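Local coordinates for small TOPRIM domain protein (Geobacillus stearothermophilus, PDB 2FCJ) that is of unknown function but, as a member of the Toprim family, may act on nucleic acids with the help of divalent metal ions, at residues 39-44 and 68-73; 9-14 and 30-35; 5-10 and 49-54; 56-61 and 86-91. One frame throughout, in Å; residues are numbered along the deposited sequence. Where two conformers were deposited one is given.

Contact 1 (39-44 and 68-73)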
loop_
_atom_site.group_PDB
_atom_site.type_symbol
_atom_site.label_atom_id
_atom_site.label_comp_id
_atom_site.label_asym_id
_atom_site.label_seq_id
_atom_site.Cartn_x
_atom_site.Cartn_y
_atom_site.Cartn_z
ATOM N N ALA A 39 -14.474 2.264 -12.237
ATOM C CA ALA A 39 -15.690 2.188 -11.430
ATOM C C ALA A 39 -15.444 1.517 -10.078
ATOM O O ALA A 39 -15.958 1.962 -9.049
ATOM C CB ALA A 39 -16.791 1.458 -12.194
ATOM N N ARG A 40 -14.660 0.446 -10.063
ATOM C CA ARG A 40 -14.315 -0.190 -8.791
ATOM C C ARG A 40 -13.462 0.727 -7.908
ATOM O O ARG A 40 -13.653 0.811 -6.697
ATOM C CB ARG A 40 -13.613 -1.536 -9.019
ATOM C CG ARG A 40 -14.493 -2.628 -9.624
ATOM C CD ARG A 40 -13.727 -3.942 -9.744
ATOM N NE ARG A 40 -13.212 -4.387 -8.451
ATOM C CZ ARG A 40 -13.739 -5.374 -7.734
ATOM N NH1 ARG A 40 -13.215 -5.695 -6.559
ATOM N NH2 ARG A 40 -14.790 -6.043 -8.194
ATOM N N LEU A 41 -12.571 1.487 -8.530
ATOM C CA LEU A 41 -11.772 2.459 -7.794
ATOM C C LEU A 41 -12.623 3.580 -7.210
ATOM O O LEU A 41 -12.416 3.981 -6.076
ATOM C CB LEU A 41 -10.689 3.025 -8.706
ATOM C CG LEU A 41 -9.578 3.788 -8.001
ATOM C CD1 LEU A 41 -9.074 2.998 -6.794
ATOM C CD2 LEU A 41 -8.448 4.076 -8.961
ATOM N N GLU A 42 -13.569 4.096 -7.987
ATOM C CA GLU A 42 -14.481 5.112 -7.478
ATOM C C GLU A 42 -15.274 4.576 -6.293
ATOM O O GLU A 42 -15.455 5.277 -5.295
ATOM C CB GLU A 42 -15.442 5.590 -8.574
ATOM C CG GLU A 42 -16.485 6.608 -8.121
ATOM C CD GLU A 42 -17.399 7.053 -9.246
ATOM O OE1 GLU A 42 -17.362 6.430 -10.326
ATOM O OE2 GLU A 42 -18.158 8.023 -9.044
ATOM N N GLU A 43 -15.782 3.352 -6.410
ATOM C CA GLU A 43 -16.511 2.726 -5.312
ATOM C C GLU A 43 -15.639 2.633 -4.070
ATOM O O GLU A 43 -16.089 2.931 -2.962
ATOM C CB GLU A 43 -16.962 1.325 -5.710
ATOM C CG GLU A 43 -18.142 1.280 -6.650
ATOM C CD GLU A 43 -18.689 -0.128 -6.806
ATOM O OE1 GLU A 43 -18.071 -1.069 -6.262
ATOM O OE2 GLU A 43 -19.740 -0.292 -7.454
ATOM N N LEU A 44 -14.411 2.166 -4.254
ATOM C CA LEU A 44 -13.472 2.084 -3.149
ATOM C C LEU A 44 -13.237 3.451 -2.505
ATOM O O LEU A 44 -13.240 3.574 -1.287
ATOM C CB LEU A 44 -12.159 1.493 -3.642
ATOM C CG LEU A 44 -11.111 1.156 -2.592
ATOM C CD1 LEU A 44 -11.656 0.103 -1.639
ATOM C CD2 LEU A 44 -9.857 0.664 -3.304
ATOM N N ARG A 68 -0.930 6.499 -11.750
ATOM C CA ARG A 68 -1.559 7.495 -12.593
ATOM C C ARG A 68 -3.077 7.411 -12.493
ATOM O O ARG A 68 -3.762 8.434 -12.404
ATOM C CB ARG A 68 -1.120 7.309 -14.041
ATOM C CG ARG A 68 -1.623 8.434 -14.928
ATOM C CD ARG A 68 -1.047 8.343 -16.319
ATOM N NE ARG A 68 -1.161 6.985 -16.826
ATOM C CZ ARG A 68 -0.406 6.477 -17.792
ATOM N NH1 ARG A 68 0.505 7.229 -18.400
ATOM N NH2 ARG A 68 -0.591 5.225 -18.175
ATOM N N GLN A 69 -3.596 6.185 -12.473
ATOM C CA GLN A 69 -5.032 5.984 -12.319
ATOM C C GLN A 69 -5.502 6.558 -10.985
ATOM O O GLN A 69 -6.553 7.207 -10.903
ATOM C CB GLN A 69 -5.367 4.504 -12.402
ATOM C CG GLN A 69 -6.846 4.256 -12.437
ATOM C CD GLN A 69 -7.179 2.799 -12.377
ATOM O OE1 GLN A 69 -6.361 1.974 -11.952
ATOM N NE2 GLN A 69 -8.398 2.464 -12.784
ATOM N N PHE A 70 -4.742 6.287 -9.931
ATOM C CA PHE A 70 -5.100 6.793 -8.615
ATOM C C PHE A 70 -5.074 8.315 -8.544
ATOM O O PHE A 70 -5.889 8.916 -7.856
ATOM C CB PHE A 70 -4.218 6.186 -7.515
ATOM C CG PHE A 70 -4.749 4.884 -6.957
ATOM C CD1 PHE A 70 -4.826 3.747 -7.741
ATOM C CD2 PHE A 70 -5.215 4.803 -5.656
ATOM C CE1 PHE A 70 -5.327 2.542 -7.224
ATOM C CE2 PHE A 70 -5.709 3.604 -5.141
ATOM C CZ PHE A 70 -5.763 2.485 -5.932
ATOM N N ARG A 71 -4.096 8.943 -9.186
ATOM C CA ARG A 71 -4.020 10.399 -9.137
ATOM C C ARG A 71 -5.265 11.032 -9.760
ATOM O O ARG A 71 -5.734 12.084 -9.310
ATOM C CB ARG A 71 -2.740 10.893 -9.806
ATOM C CG ARG A 71 -1.487 10.644 -8.984
ATOM C CD ARG A 71 -0.360 11.544 -9.444
ATOM N NE ARG A 71 -0.058 11.296 -10.848
ATOM C CZ ARG A 71 0.814 10.390 -11.270
ATOM N NH1 ARG A 71 1.500 9.678 -10.389
ATOM N NH2 ARG A 71 1.038 10.237 -12.573
ATOM N N ARG A 72 -5.851 10.312 -10.724
ATOM C CA ARG A 72 -7.046 10.762 -11.440
ATOM C C ARG A 72 -8.337 10.397 -10.690
ATOM O O ARG A 72 -9.243 11.221 -10.566
ATOM C CB ARG A 72 -7.043 10.185 -12.861
ATOM C CG ARG A 72 -8.297 10.470 -13.691
ATOM C CD ARG A 72 -8.151 9.987 -15.144
ATOM N NE ARG A 72 -7.788 8.572 -15.233
ATOM C CZ ARG A 72 -8.660 7.563 -15.201
ATOM N NH1 ARG A 72 -9.959 7.815 -15.111
ATOM N NH2 ARG A 72 -8.237 6.303 -15.276
ATOM N N MET A 73 -8.420 9.159 -10.202
ATOM C CA MET A 73 -9.676 8.626 -9.626
ATOM C C MET A 73 -9.771 8.725 -8.090
ATOM O O MET A 73 -10.865 8.667 -7.523
ATOM C CB MET A 73 -9.870 7.160 -10.047
ATOM C CG MET A 73 -10.022 6.926 -11.546
ATOM S SD MET A 73 -11.548 7.622 -12.207
ATOM C CE MET A 73 -12.793 6.865 -11.148
#
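Two helices lying side by side on one face of the parallel Toprim sheet, 38-47 and 61-73, meet where Leu41 of the first pushes its two methyl groups among Gln69, Phe70 and Met73 of the second. The segment axes come within 10.5 Å and cross at -56°, a spacing that leaves room for branched and flexible apolar side chains between the backbones. Leu41 takes part in three of the four residue pairs. Its CG stands anti to the backbone N (chi1 -166°), and the fork beyond it divides the work between two methyls. CD1 sits over a face of the Phe70 ring, 3.9 Å from the ring centroid and 28° off the normal, a CH-pi contact in which it comes nearest to CZ. CD2 lies above the rim of that ring and fills the corner between Met73 CB at 3.6 Å and Gln69 CG at 3.8 Å. Leu41 was deposited in two conformers, and these distances belong to one of them. Both helices follow strands of the sheet, and Phe70 reaches down to Ile9 of strand 6-10, as does Leu44, so the aromatic ring suits its place between helix and sheet. Met73 bends at both its outer torsions, which turns the methyl CE back to within 3.9 Å of Glu42 CB; the aliphatic root of the glutamate thus packs at the margin. Gln69 offers Leu41 its methylene carbon, whereas its NE2 donates to Ile36 O, just before helix 38-47, and to Asp38 OD1 at its first residue; Asp38 also forms a salt bridge with Arg72.

Contact 2 (9-14 and 30-35)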
loop_
_atom_site.group_PDB
_atom_site.type_symbol
_atom_site.label_atom_id
_atom_site.label_comp_id
_atom_site.label_asym_id
_atom_site.label_seq_id
_atom_site.Cartn_x
_atom_site.Cartn_y
_atom_site.Cartn_z
ATOM N N ILE A 9 -3.215 -0.001 -0.048
ATOM C CA ILE A 9 -3.604 -0.649 -1.289
ATOM C C ILE A 9 -2.355 -1.052 -2.040
ATOM O O ILE A 9 -1.405 -0.279 -2.143
ATOM C CB ILE A 9 -4.460 0.303 -2.145
ATOM C CG1 ILE A 9 -5.691 0.758 -1.346
ATOM C CG2 ILE A 9 -4.868 -0.363 -3.459
ATOM C CD1 ILE A 9 -6.480 1.883 -1.984
ATOM N N VAL A 10 -2.319 -2.305 -2.474
ATOM C CA VAL A 10 -1.225 -2.844 -3.283
ATOM C C VAL A 10 -1.794 -3.550 -4.497
ATOM O O VAL A 10 -2.998 -3.835 -4.567
ATOM C CB VAL A 10 -0.374 -3.856 -2.479
ATOM C CG1 VAL A 10 0.304 -3.168 -1.281
ATOM C CG2 VAL A 10 -1.223 -5.031 -2.006
ATOM N N GLU A 11 -0.913 -3.866 -5.442
ATOM C CA GLU A 11 -1.340 -4.447 -6.709
ATOM C C GLU A 11 -1.396 -5.970 -6.662
ATOM O O GLU A 11 -2.239 -6.590 -7.324
ATOM C CB GLU A 11 -0.428 -3.987 -7.852
ATOM C CG GLU A 11 -0.872 -4.476 -9.243
ATOM C CD GLU A 11 -0.123 -3.791 -10.384
ATOM O OE1 GLU A 11 0.992 -3.265 -10.155
ATOM O OE2 GLU A 11 -0.635 -3.816 -11.528
ATOM N N GLY A 12 -0.518 -6.571 -5.867
ATOM C CA GLY A 12 -0.237 -8.003 -5.979
ATOM C C GLY A 12 -0.475 -8.780 -4.698
ATOM O O GLY A 12 -0.288 -8.266 -3.599
ATOM N N ARG A 13 -0.875 -10.041 -4.838
ATOM C CA ARG A 13 -1.200 -10.864 -3.682
ATOM C C ARG A 13 -0.014 -10.996 -2.734
ATOM O O ARG A 13 -0.178 -10.967 -1.514
ATOM C CB ARG A 13 -1.628 -12.260 -4.138
ATOM C CG ARG A 13 -2.355 -13.073 -3.081
ATOM C CD ARG A 13 -2.133 -14.564 -3.282
ATOM N NE ARG A 13 -3.365 -15.332 -3.123
ATOM C CZ ARG A 13 -3.815 -15.794 -1.959
ATOM N NH1 ARG A 13 -3.141 -15.553 -0.843
ATOM N NH2 ARG A 13 -4.943 -16.489 -1.913
ATOM N N SER A 14 1.168 -11.248 -3.291
ATOM C CA SER A 14 2.347 -11.422 -2.457
ATOM C C SER A 14 2.711 -10.120 -1.757
ATOM O O SER A 14 3.202 -10.135 -0.630
ATOM C CB SER A 14 3.530 -11.964 -3.265
ATOM O OG SER A 14 3.770 -11.181 -4.419
ATOM N N VAL A 30 -5.867 -3.775 0.850
ATOM C CA VAL A 30 -6.646 -4.061 -0.331
ATOM C C VAL A 30 -5.691 -4.402 -1.459
ATOM O O VAL A 30 -4.707 -3.689 -1.712
ATOM C CB VAL A 30 -7.484 -2.833 -0.738
ATOM C CG1 VAL A 30 -8.221 -3.092 -2.051
ATOM C CG2 VAL A 30 -8.444 -2.444 0.394
ATOM N N CYS A 31 -5.931 -5.529 -2.107
ATOM C CA CYS A 31 -5.174 -5.911 -3.277
ATOM C C CYS A 31 -6.006 -5.718 -4.542
ATOM O O CYS A 31 -7.152 -6.166 -4.610
ATOM C CB CYS A 31 -4.723 -7.359 -3.128
ATOM S SG CYS A 31 -3.761 -7.994 -4.508
ATOM N N THR A 32 -5.478 -4.998 -5.520
ATOM C CA THR A 32 -6.249 -4.767 -6.739
ATOM C C THR A 32 -6.219 -5.988 -7.654
ATOM O O THR A 32 -6.996 -6.078 -8.602
ATOM C CB THR A 32 -5.736 -3.545 -7.517
ATOM O OG1 THR A 32 -4.393 -3.779 -7.952
ATOM C CG2 THR A 32 -5.764 -2.302 -6.627
ATOM N N ASN A 33 -5.293 -6.908 -7.392
ATOM C CA ASN A 33 -5.173 -8.122 -8.183
ATOM C C ASN A 33 -4.856 -7.799 -9.626
ATOM O O ASN A 33 -5.435 -8.396 -10.540
ATOM C CB ASN A 33 -6.468 -8.932 -8.103
ATOM C CG ASN A 33 -6.638 -9.611 -6.765
ATOM O OD1 ASN A 33 -5.684 -10.160 -6.213
ATOM N ND2 ASN A 33 -7.850 -9.571 -6.232
ATOM N N GLY A 34 -3.911 -6.891 -9.828
ATOM C CA GLY A 34 -3.592 -6.395 -11.157
ATOM C C GLY A 34 -4.303 -5.084 -11.414
ATOM O O GLY A 34 -4.383 -4.232 -10.527
ATOM N N THR A 35 -4.855 -4.924 -12.611
ATOM C CA THR A 35 -5.604 -3.715 -12.930
ATOM C C THR A 35 -6.949 -3.690 -12.220
ATOM O O THR A 35 -7.519 -4.733 -11.897
ATOM C CB THR A 35 -5.837 -3.579 -14.442
ATOM O OG1 THR A 35 -6.580 -4.712 -14.912
ATOM C CG2 THR A 35 -4.510 -3.502 -15.174
#
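Val10 O is held by two neighbours at the end of strand 28-31, Cys31 in the strand and Thr32 just past it: Thr32 N donates a hydrogen bond to it at 2.9 Å, and Cys31 CA approaches it with a C-H...O contact of 3.3 Å. One step back, Val10 N donates to Val30 O at 2.9 Å, which sets the parallel pairing. Beyond the strands the bonding continues into the turn, where Gly34 N reaches Glu11 O at 3.0 Å. Glycine suits that position because a CB would collide with the carbonyl O of Asn33. Thr32 works with both branches. Its OG1, lodged between the backbone N and the carbonyl carbon (chi1 63°), donates to Gly34 O at 2.6 Å and brushes Glu11 CA, while CG2 crosses Ile9 CG2 at 3.8 Å. A valine here would remove the hydroxyl, so Gly34 O would probably lose its donor and the turn would be likely to move more freely. Cys31 SG rests against Gly12 C at 3.4 Å. Glu11, just after the first strand, probably corresponds to the conserved glutamate of the Toprim motif. Strands 6-10 and 28-31 are joined by helix 13-22 in a beta-alpha-beta crossover; Glu11 meets Ala62 and Leu66 of helix 61-73, and strand 52-56 lies on the other side of strand 6-10.

Contact 3 (5-10 and 49-54)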
loop_
_atom_site.group_PDB
_atom_site.type_symbol
_atom_site.label_atom_id
_atom_site.label_comp_id
_atom_site.label_asym_id
_atom_site.label_seq_id
_atom_site.Cartn_x
_atom_site.Cartn_y
_atom_site.Cartn_z
ATOM N N GLU A 5 -8.471 2.681 10.998
ATOM C CA GLU A 5 -8.586 3.816 10.075
ATOM C C GLU A 5 -7.651 3.723 8.882
ATOM O O GLU A 5 -7.895 4.329 7.835
ATOM C CB GLU A 5 -8.297 5.127 10.800
ATOM C CG GLU A 5 -9.123 5.343 12.044
ATOM C CD GLU A 5 -9.438 6.799 12.271
ATOM O OE1 GLU A 5 -8.511 7.634 12.197
ATOM O OE2 GLU A 5 -10.616 7.104 12.501
ATOM N N LYS A 6 -6.569 2.979 9.035
ATOM C CA LYS A 6 -5.538 2.939 8.009
ATOM C C LYS A 6 -5.825 1.866 7.003
ATOM O O LYS A 6 -6.194 0.753 7.349
ATOM C CB LYS A 6 -4.188 2.699 8.652
ATOM C CG LYS A 6 -3.790 3.823 9.581
ATOM C CD LYS A 6 -2.414 3.572 10.163
ATOM C CE LYS A 6 -2.162 4.472 11.357
ATOM N NZ LYS A 6 -0.737 4.378 11.763
ATOM N N VAL A 7 -5.496 2.183 5.751
ATOM C CA VAL A 7 -5.689 1.288 4.626
ATOM C C VAL A 7 -4.471 1.382 3.705
ATOM O O VAL A 7 -4.043 2.495 3.365
ATOM C CB VAL A 7 -6.919 1.708 3.812
ATOM C CG1 VAL A 7 -7.121 0.761 2.628
ATOM C CG2 VAL A 7 -8.168 1.737 4.698
ATOM N N ILE A 8 -3.878 0.240 3.352
ATOM C CA ILE A 8 -2.831 0.185 2.328
ATOM C C ILE A 8 -3.369 -0.586 1.139
ATOM O O ILE A 8 -3.892 -1.690 1.295
ATOM C CB ILE A 8 -1.548 -0.492 2.859
ATOM C CG1 ILE A 8 -0.963 0.332 3.998
ATOM C CG2 ILE A 8 -0.477 -0.647 1.752
ATOM C CD1 ILE A 8 0.076 -0.414 4.785
ATOM N N ILE A 9 -3.215 -0.001 -0.048
ATOM C CA ILE A 9 -3.604 -0.649 -1.289
ATOM C C ILE A 9 -2.355 -1.052 -2.040
ATOM O O ILE A 9 -1.405 -0.279 -2.143
ATOM C CB ILE A 9 -4.460 0.303 -2.145
ATOM C CG1 ILE A 9 -5.691 0.758 -1.346
ATOM C CG2 ILE A 9 -4.868 -0.363 -3.459
ATOM C CD1 ILE A 9 -6.480 1.883 -1.984
ATOM N N VAL A 10 -2.319 -2.305 -2.474
ATOM C CA VAL A 10 -1.225 -2.844 -3.283
ATOM C C VAL A 10 -1.794 -3.550 -4.497
ATOM O O VAL A 10 -2.998 -3.835 -4.567
ATOM C CB VAL A 10 -0.374 -3.856 -2.479
ATOM C CG1 VAL A 10 0.304 -3.168 -1.281
ATOM C CG2 VAL A 10 -1.223 -5.031 -2.006
ATOM N N GLU A 49 -13.954 7.052 2.287
ATOM C CA GLU A 49 -14.000 8.430 2.778
ATOM C C GLU A 49 -13.804 8.473 4.289
ATOM O O GLU A 49 -14.457 7.732 5.028
ATOM C CB GLU A 49 -15.310 9.126 2.392
ATOM C CG GLU A 49 -15.500 10.508 3.028
ATOM C CD GLU A 49 -14.398 11.503 2.689
ATOM O OE1 GLU A 49 -13.939 11.514 1.528
ATOM O OE2 GLU A 49 -14.054 12.331 3.569
ATOM N N GLY A 50 -12.892 9.314 4.760
ATOM C CA GLY A 50 -12.656 9.431 6.196
ATOM C C GLY A 50 -11.577 8.491 6.695
ATOM O O GLY A 50 -11.063 8.661 7.799
ATOM N N TYR A 51 -11.145 7.561 5.839
ATOM C CA TYR A 51 -10.051 6.663 6.187
ATOM C C TYR A 51 -8.720 7.277 5.805
ATOM O O TYR A 51 -8.652 8.251 5.038
ATOM C CB TYR A 51 -10.184 5.326 5.463
ATOM C CG TYR A 51 -11.190 4.393 6.082
ATOM C CD1 TYR A 51 -10.782 3.277 6.798
ATOM C CD2 TYR A 51 -12.552 4.623 5.941
ATOM C CE1 TYR A 51 -11.708 2.407 7.336
ATOM C CE2 TYR A 51 -13.482 3.753 6.477
ATOM C CZ TYR A 51 -13.048 2.661 7.196
ATOM O OH TYR A 51 -13.971 1.792 7.749
ATOM N N ASP A 52 -7.653 6.687 6.319
ATOM C CA ASP A 52 -6.299 7.150 6.076
ATOM C C ASP A 52 -5.664 6.168 5.081
ATOM O O ASP A 52 -5.223 5.080 5.461
ATOM C CB ASP A 52 -5.526 7.175 7.410
ATOM C CG ASP A 52 -4.141 7.770 7.291
ATOM O OD1 ASP A 52 -3.873 8.507 6.329
ATOM O OD2 ASP A 52 -3.314 7.541 8.207
ATOM N N VAL A 53 -5.614 6.549 3.809
ATOM C CA VAL A 53 -5.397 5.579 2.738
ATOM C C VAL A 53 -4.052 5.838 2.065
ATOM O O VAL A 53 -3.684 6.993 1.811
ATOM C CB VAL A 53 -6.512 5.676 1.680
ATOM C CG1 VAL A 53 -6.316 4.641 0.589
ATOM C CG2 VAL A 53 -7.880 5.513 2.315
ATOM N N TYR A 54 -3.355 4.745 1.746
ATOM C CA TYR A 54 -2.026 4.771 1.150
ATOM C C TYR A 54 -2.022 3.815 -0.023
ATOM O O TYR A 54 -2.662 2.758 0.030
ATOM C CB TYR A 54 -0.973 4.312 2.154
ATOM C CG TYR A 54 -0.926 5.155 3.410
ATOM C CD1 TYR A 54 -0.009 6.179 3.544
ATOM C CD2 TYR A 54 -1.838 4.962 4.433
ATOM C CE1 TYR A 54 0.026 6.959 4.698
ATOM C CE2 TYR A 54 -1.799 5.732 5.585
ATOM C CZ TYR A 54 -0.872 6.724 5.696
ATOM O OH TYR A 54 -0.842 7.480 6.851
HETATM O O HOH W 1 0.299 5.769 9.297
#
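Tyr54 runs from strand 52-56 past the backbone of strand 6-10, its CB 3.8 Å from Val7 O and also beside Ile8 CG1. Its CG is anti to the carbonyl carbon (chi1 -59°), which leans the ring back toward Asp52, two residues earlier. Along that path CD2 turns its edge to Val7 O, 3.5 Å away and in the ring plane. At the tip the hydroxyl OH donates to Asp52 OD2 at 2.8 Å, on the syn side but 34° out of the carboxylate plane. A water donates to the same Tyr54 OH at 3.2 Å and accepts from Lys6 NZ, whose charge is answered by Glu25. Phe106 meets the tyrosine ring edge-to-face, so a long amphipathic aromatic fits this place, apolar along its length and polar at the end. On the other face apolar groups meet: Ile9 CD1 touches Val53 CG1 at 3.8 Å, and Val7 CG2 meets Tyr51 CD1 at 3.7 Å. Beneath the side chains four backbone bonds alternate between the strands, from Asp52 N to Glu5 O through to Ile9 N to Tyr54 O. This is the parallel pairing of the two inner strands of the Toprim domain's Rossmann-like sheet, with strand order 2-1-3-4.

Contact 4 (56-61 and 86-91)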
loop_
_atom_site.group_PDB
_atom_site.type_symbol
_atom_site.label_atom_id
_atom_site.label_comp_id
_atom_site.label_asym_id
_atom_site.label_seq_id
_atom_site.Cartn_x
_atom_site.Cartn_y
_atom_site.Cartn_z
ATOM N N LEU A 56 0.800 1.683 -2.232
ATOM C CA LEU A 56 2.175 1.191 -2.333
ATOM C C LEU A 56 2.331 0.329 -3.584
ATOM O O LEU A 56 1.865 -0.809 -3.605
ATOM C CB LEU A 56 2.544 0.380 -1.084
ATOM C CG LEU A 56 3.936 -0.276 -1.080
ATOM C CD1 LEU A 56 5.050 0.767 -1.140
ATOM C CD2 LEU A 56 4.105 -1.210 0.112
ATOM N N ALA A 57 2.933 0.892 -4.631
ATOM C CA ALA A 57 3.016 0.230 -5.920
ATOM C C ALA A 57 4.476 0.024 -6.272
ATOM O O ALA A 57 5.348 0.748 -5.786
ATOM C CB ALA A 57 2.349 1.079 -6.999
ATOM N N ASP A 58 4.739 -0.889 -7.198
ATOM C CA ASP A 58 6.090 -1.141 -7.650
ATOM C C ASP A 58 6.642 0.100 -8.331
ATOM O O ASP A 58 5.928 0.826 -9.029
ATOM C CB ASP A 58 6.104 -2.322 -8.622
ATOM C CG ASP A 58 5.691 -3.623 -7.958
ATOM O OD1 ASP A 58 5.964 -3.806 -6.754
ATOM O OD2 ASP A 58 5.163 -4.502 -8.673
ATOM N N ALA A 59 7.943 0.318 -8.165
ATOM C CA ALA A 59 8.646 1.314 -8.956
ATOM C C ALA A 59 8.995 0.699 -10.302
ATOM O O ALA A 59 10.141 0.318 -10.537
ATOM C CB ALA A 59 9.904 1.764 -8.235
ATOM N N ASP A 60 7.971 0.515 -11.131
ATOM C CA ASP A 60 8.097 0.045 -12.508
ATOM C C ASP A 60 6.889 0.515 -13.312
ATOM O O ASP A 60 6.096 1.322 -12.822
ATOM C CB ASP A 60 8.271 -1.480 -12.588
ATOM C CG ASP A 60 7.037 -2.262 -12.129
ATOM O OD1 ASP A 60 5.921 -1.699 -12.064
ATOM O OD2 ASP A 60 7.186 -3.477 -11.881
ATOM N N GLU A 61 6.741 0.038 -14.542
ATOM C CA GLU A 61 5.735 0.578 -15.460
ATOM C C GLU A 61 4.303 0.304 -14.991
ATOM O O GLU A 61 3.463 1.217 -14.872
ATOM C CB GLU A 61 5.959 0.019 -16.877
ATOM C CG GLU A 61 7.438 -0.060 -17.288
ATOM C CD GLU A 61 8.178 -1.191 -16.528
ATOM O OE1 GLU A 61 7.854 -2.557 -17.265
ATOM O OE2 GLU A 61 9.069 -1.131 -15.656
ATOM N N TYR A 86 15.237 -0.943 -5.600
ATOM C CA TYR A 86 14.780 -2.313 -5.367
ATOM C C TYR A 86 13.643 -2.678 -6.352
ATOM O O TYR A 86 13.370 -3.852 -6.583
ATOM C CB TYR A 86 14.353 -2.512 -3.891
ATOM C CG TYR A 86 15.492 -2.738 -2.873
ATOM C CD1 TYR A 86 16.273 -3.895 -2.892
ATOM C CD2 TYR A 86 15.669 -1.872 -1.795
ATOM C CE1 TYR A 86 17.286 -4.112 -1.934
ATOM C CE2 TYR A 86 16.665 -2.089 -0.836
ATOM C CZ TYR A 86 17.466 -3.202 -0.902
ATOM O OH TYR A 86 18.452 -3.382 0.064
ATOM N N ARG A 87 13.026 -1.670 -6.958
ATOM C CA ARG A 87 12.123 -1.886 -8.094
ATOM C C ARG A 87 10.704 -2.334 -7.711
ATOM O O ARG A 87 9.721 -1.633 -7.982
ATOM C CB ARG A 87 12.720 -2.902 -9.065
ATOM C CG ARG A 87 12.136 -2.813 -10.462
ATOM C CD ARG A 87 12.627 -3.962 -11.341
ATOM N NE ARG A 87 11.754 -4.181 -12.489
ATOM C CZ ARG A 87 11.966 -5.103 -13.424
ATOM N NH1 ARG A 87 11.112 -5.241 -14.431
ATOM N NH2 ARG A 87 13.028 -5.896 -13.346
ATOM N N GLU A 88 10.613 -3.531 -7.146
ATOM C CA GLU A 88 9.324 -4.143 -6.796
ATOM C C GLU A 88 9.195 -4.339 -5.293
ATOM O O GLU A 88 10.146 -4.737 -4.620
ATOM C CB GLU A 88 9.200 -5.511 -7.473
ATOM C CG GLU A 88 9.089 -5.462 -8.988
ATOM C CD GLU A 88 9.161 -6.849 -9.614
ATOM O OE1 GLU A 88 8.768 -7.832 -8.942
ATOM O OE2 GLU A 88 9.672 -6.962 -10.750
ATOM N N VAL A 89 7.977 -4.164 -4.782
ATOM C CA VAL A 89 7.694 -4.388 -3.382
ATOM C C VAL A 89 8.087 -5.815 -3.011
ATOM O O VAL A 89 8.623 -6.075 -1.928
ATOM C CB VAL A 89 6.194 -4.158 -3.111
ATOM C CG1 VAL A 89 5.863 -4.490 -1.672
ATOM C CG2 VAL A 89 5.831 -2.721 -3.440
ATOM N N ALA A 90 7.869 -6.737 -3.950
ATOM C CA ALA A 90 8.197 -8.142 -3.751
ATOM C C ALA A 90 9.695 -8.383 -3.596
ATOM O O ALA A 90 10.110 -9.363 -2.982
ATOM C CB ALA A 90 7.650 -8.978 -4.904
ATOM N N ALA A 91 10.504 -7.530 -4.215
ATOM C CA ALA A 91 11.949 -7.741 -4.251
ATOM C C ALA A 91 12.614 -7.131 -3.019
ATOM O O ALA A 91 13.676 -7.585 -2.573
ATOM C CB ALA A 91 12.537 -7.141 -5.524
HETATM O O HOH W 2 5.906 -6.516 -5.992
#
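Asp58 and Val89 form the firm side of this meeting between the loop after strand 52-56 and the one before helix 94-103. Val89 N donates to Asp58 OD1 at 2.8 Å with an angle of 163°, arriving on the anti side and 30° out of the carboxylate plane. A water also lies 2.8 Å from Asp58 OD1 and accepts from Ala90 N, so one short acidic side chain serves two successive amides of a turn with helical backbone angles, one directly and one through the water. Beneath it, Val89 CG2 packs on Leu56 CG at 3.9 Å, and the valine, buried with leucine, suits a place next to helix 13-22. An alanine in place of Asp58 would leave Val89 N without its acceptor and would probably let the 86-91 loop drift from its partner. Ala59, the centre of an inverse gamma turn, adds a weak bent bond from its N to Arg87 O, its small side chain allowing the close approach of the two backbones.

Toward the outer side the grip slackens. Arg87 stretches out past Ala59 and turns an edge of its guanidinium to Asp60 CB, while Glu88 OE2 stands over a face, 3.9 Å from Arg87 NE, a long pairing of charges alone. Asp60 OD2 and Glu88 OE2, 4.4 Å apart, are like charges with no bond between them. Asp60 caps the N-terminus of helix 61-73 through OD1, which accepts from Gly63 N. The sequence Asp58-Ala59-Asp60 matches the DxD motif of Toprim enzymes, and this gathering of carboxylates is consistent with a site that attracts a divalent cation, as in relatives.

From the N terminus, strand 6-10 serves two contacts. Contact 2 closes the shorter excursion, through helix 13-22 to strand 28-31; contact 3 starts from the same strand and closes the longer one, which takes in that crossover and helix 38-47 before strand 52-56. Together they place 6-10 between its two neighbours. Contact 1 opens on helix 38-47 before contact 3 has closed and ends on helix 61-73, so the two cross. Contact 4 opens after strand 52-56, within the span of contact 1, and closes beyond it at 86-91, crossing it in turn, though the two do not touch. Ile9, shared by contacts 2 and 3, also touches contact 1, and its O probably accepts from Leu56 N of contact 4.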